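Local coordinates for ethylbenzene dehydrogenase alpha-subunit (Aromatoleum aromaticum, PDB 2IVF), which is the alpha-subunit of a molybdopterin-family oxidoreductase and carries a molybdenum atom, two pterin guanine dinucleotide cofactors and an iron/sulfur cluster, at residues T525-N530 and R779-N784. Residues are numbered along the deposited sequence; the frame is centred on the assembly and turned at random.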
loop_
_atom_site.group_PDB
_atom_site.type_symbol
_atom_site.label_atom_id
_atom_site.label_comp_id
_atom_site.label_asym_id
_atom_site.label_seq_id
_atom_site.Cartn_x
_atom_site.Cartn_y
_atom_site.Cartn_z
ATOM N N THR A 525 -34.397 -23.531 -3.876
ATOM C CA THR A 525 -33.158 -23.905 -4.571
ATOM C C THR A 525 -32.076 -24.354 -3.600
ATOM O O THR A 525 -32.143 -24.128 -2.382
ATOM C CB THR A 525 -32.594 -22.728 -5.345
ATOM O OG1 THR A 525 -32.355 -21.656 -4.429
ATOM C CG2 THR A 525 -33.563 -22.261 -6.427
ATOM N N ASP A 526 -31.042 -24.971 -4.160
ATOM C CA ASP A 526 -29.861 -25.327 -3.381
ATOM C C ASP A 526 -29.337 -24.131 -2.596
ATOM O O ASP A 526 -28.959 -24.246 -1.416
ATOM C CB ASP A 526 -28.772 -25.929 -4.287
ATOM C CG ASP A 526 -28.560 -25.140 -5.592
ATOM O OD1 ASP A 526 -28.878 -23.935 -5.696
ATOM O OD2 ASP A 526 -28.065 -25.765 -6.545
ATOM N N GLU A 527 -29.345 -22.976 -3.256
ATOM C CA GLU A 527 -28.821 -21.748 -2.673
ATOM C C GLU A 527 -29.560 -21.435 -1.380
ATOM O O GLU A 527 -28.965 -21.044 -0.381
ATOM C CB GLU A 527 -28.979 -20.597 -3.665
ATOM C CG GLU A 527 -28.504 -19.277 -3.120
ATOM C CD GLU A 527 -28.454 -18.164 -4.132
ATOM O OE1 GLU A 527 -27.791 -17.148 -3.797
ATOM O OE2 GLU A 527 -29.061 -18.293 -5.226
ATOM N N MET A 528 -30.860 -21.688 -1.388
ATOM C CA MET A 528 -31.713 -21.439 -0.223
ATOM C C MET A 528 -31.482 -22.467 0.891
ATOM O O MET A 528 -31.446 -22.126 2.089
ATOM C CB MET A 528 -33.164 -21.463 -0.667
ATOM C CG MET A 528 -33.495 -20.324 -1.613
ATOM S SD MET A 528 -35.139 -20.470 -2.284
ATOM C CE MET A 528 -35.018 -19.356 -3.662
ATOM N N GLY A 529 -31.295 -23.713 0.497
ATOM C CA GLY A 529 -30.960 -24.769 1.446
ATOM C C GLY A 529 -29.659 -24.438 2.143
ATOM O O GLY A 529 -29.532 -24.600 3.361
ATOM N N ASN A 530 -28.689 -23.974 1.372
ATOM C CA ASN A 530 -27.374 -23.592 1.922
ATOM C C ASN A 530 -27.445 -22.429 2.930
ATOM O O ASN A 530 -26.805 -22.472 3.989
ATOM C CB ASN A 530 -26.407 -23.302 0.784
ATOM C CG ASN A 530 -25.105 -22.708 1.265
ATOM O OD1 ASN A 530 -24.922 -21.479 1.293
ATOM N ND2 ASN A 530 -24.193 -23.584 1.683
ATOM N N ARG A 779 -20.434 -20.780 -3.390
ATOM C CA ARG A 779 -20.713 -21.717 -4.432
ATOM C C ARG A 779 -22.072 -21.420 -5.052
ATOM O O ARG A 779 -22.227 -21.553 -6.264
ATOM C CB ARG A 779 -20.697 -23.143 -3.908
ATOM C CG ARG A 779 -21.052 -24.126 -4.961
ATOM C CD ARG A 779 -21.278 -25.490 -4.433
ATOM N NE ARG A 779 -21.384 -26.484 -5.515
ATOM C CZ ARG A 779 -20.368 -26.883 -6.299
ATOM N NH1 ARG A 779 -19.124 -26.373 -6.172
ATOM N NH2 ARG A 779 -20.595 -27.814 -7.236
ATOM N N TYR A 780 -23.037 -20.996 -4.221
ATOM C CA TYR A 780 -24.392 -20.764 -4.683
ATOM C C TYR A 780 -24.628 -19.291 -4.924
ATOM O O TYR A 780 -25.237 -18.959 -5.929
ATOM C CB TYR A 780 -25.415 -21.294 -3.683
ATOM C CG TYR A 780 -25.145 -22.716 -3.332
ATOM C CD1 TYR A 780 -25.521 -23.736 -4.184
ATOM C CD2 TYR A 780 -24.452 -23.042 -2.172
ATOM C CE1 TYR A 780 -25.249 -25.050 -3.872
ATOM C CE2 TYR A 780 -24.164 -24.366 -1.852
ATOM C CZ TYR A 780 -24.563 -25.359 -2.708
ATOM O OH TYR A 780 -24.245 -26.678 -2.404
ATOM N N ALA A 781 -24.086 -18.422 -4.061
ATOM C CA ALA A 781 -24.331 -16.993 -4.156
ATOM C C ALA A 781 -23.795 -16.471 -5.497
ATOM O O ALA A 781 -24.430 -15.660 -6.172
ATOM C CB ALA A 781 -23.674 -16.220 -2.997
ATOM N N HIS A 782 -22.572 -16.901 -5.813
ATOM C CA HIS A 782 -21.848 -16.417 -6.963
ATOM C C HIS A 782 -22.659 -16.679 -8.245
ATOM O O HIS A 782 -22.541 -15.937 -9.254
ATOM C CB HIS A 782 -20.455 -17.057 -6.980
ATOM C CG HIS A 782 -19.676 -16.760 -8.212
ATOM N ND1 HIS A 782 -19.164 -15.508 -8.498
ATOM C CD2 HIS A 782 -19.376 -17.550 -9.268
ATOM C CE1 HIS A 782 -18.554 -15.563 -9.669
ATOM N NE2 HIS A 782 -18.699 -16.780 -10.173
ATOM N N ALA A 783 -23.430 -17.761 -8.201
ATOM C CA ALA A 783 -24.405 -18.144 -9.183
ATOM C C ALA A 783 -23.805 -18.257 -10.595
ATOM O O ALA A 783 -24.341 -17.728 -11.579
ATOM C CB ALA A 783 -25.628 -17.210 -9.116
ATOM N N ASN A 784 -22.645 -18.912 -10.641
ATOM C CA ASN A 784 -21.937 -19.282 -11.877
ATOM C C ASN A 784 -20.890 -20.335 -11.497
ATOM O O ASN A 784 -20.491 -20.419 -10.312
ATOM C CB ASN A 784 -21.252 -18.083 -12.513
ATOM C CG ASN A 784 -20.972 -18.290 -13.979
ATOM O OD1 ASN A 784 -21.332 -19.317 -14.564
ATOM N ND2 ASN A 784 -20.350 -17.324 -14.587
HETATM O O HOH W 1 -27.481 -19.943 -6.936
#
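The ring of Tyr780 lies against the first turn of helix 526-540, with Asp526 by its CD1 and CE1 atoms, Asn530 obliquely by CD2 and CE2, and the backbone of Glu527 between them. The tyrosine CB points at that turn and comes to 3.6 Å from Glu527 CA. Backbone carbon C of Asp526 lies over one face of the ring, and the side chains of Asp526 and Asn530 are on this same side of the ring plane; on the opposite face the CD of neighbouring Arg779 rests toward the rim. Asp526 CG comes to 3.6 Å from Tyr780 CD1, the carboxylate plane inclined 48° to the ring, while Asp526 OD1 is engaged in a salt bridge with Lys803. Asn530 sets its amide carbon CG 3.5 Å from Tyr780 CD2, with amide and ring 39° apart.

Glu527 runs the opposite way past Tyr780. Fully extended, with CG anti to the backbone N (chi1 178°), it has its CB and CG alongside the tyrosine CB and delivers its carboxylate to the backbone of the other helix. Glu527 OE1 reaches 3.5 Å from Ala781 CA and forms a salt bridge with Lys234, whose NZ also bonds Ala781 O. A water joins the two segments, donating to Glu527 OE2 at 2.9 Å and to Tyr780 O at 2.6 Å.

Tyr780 packs on the N-terminal turn, which Thr525 caps through weak bonds in a capping box with Met528. This joins helix 526-540 to the short helix 777-781, while helix 796-800 adds His798 against both Glu527 and Ala783.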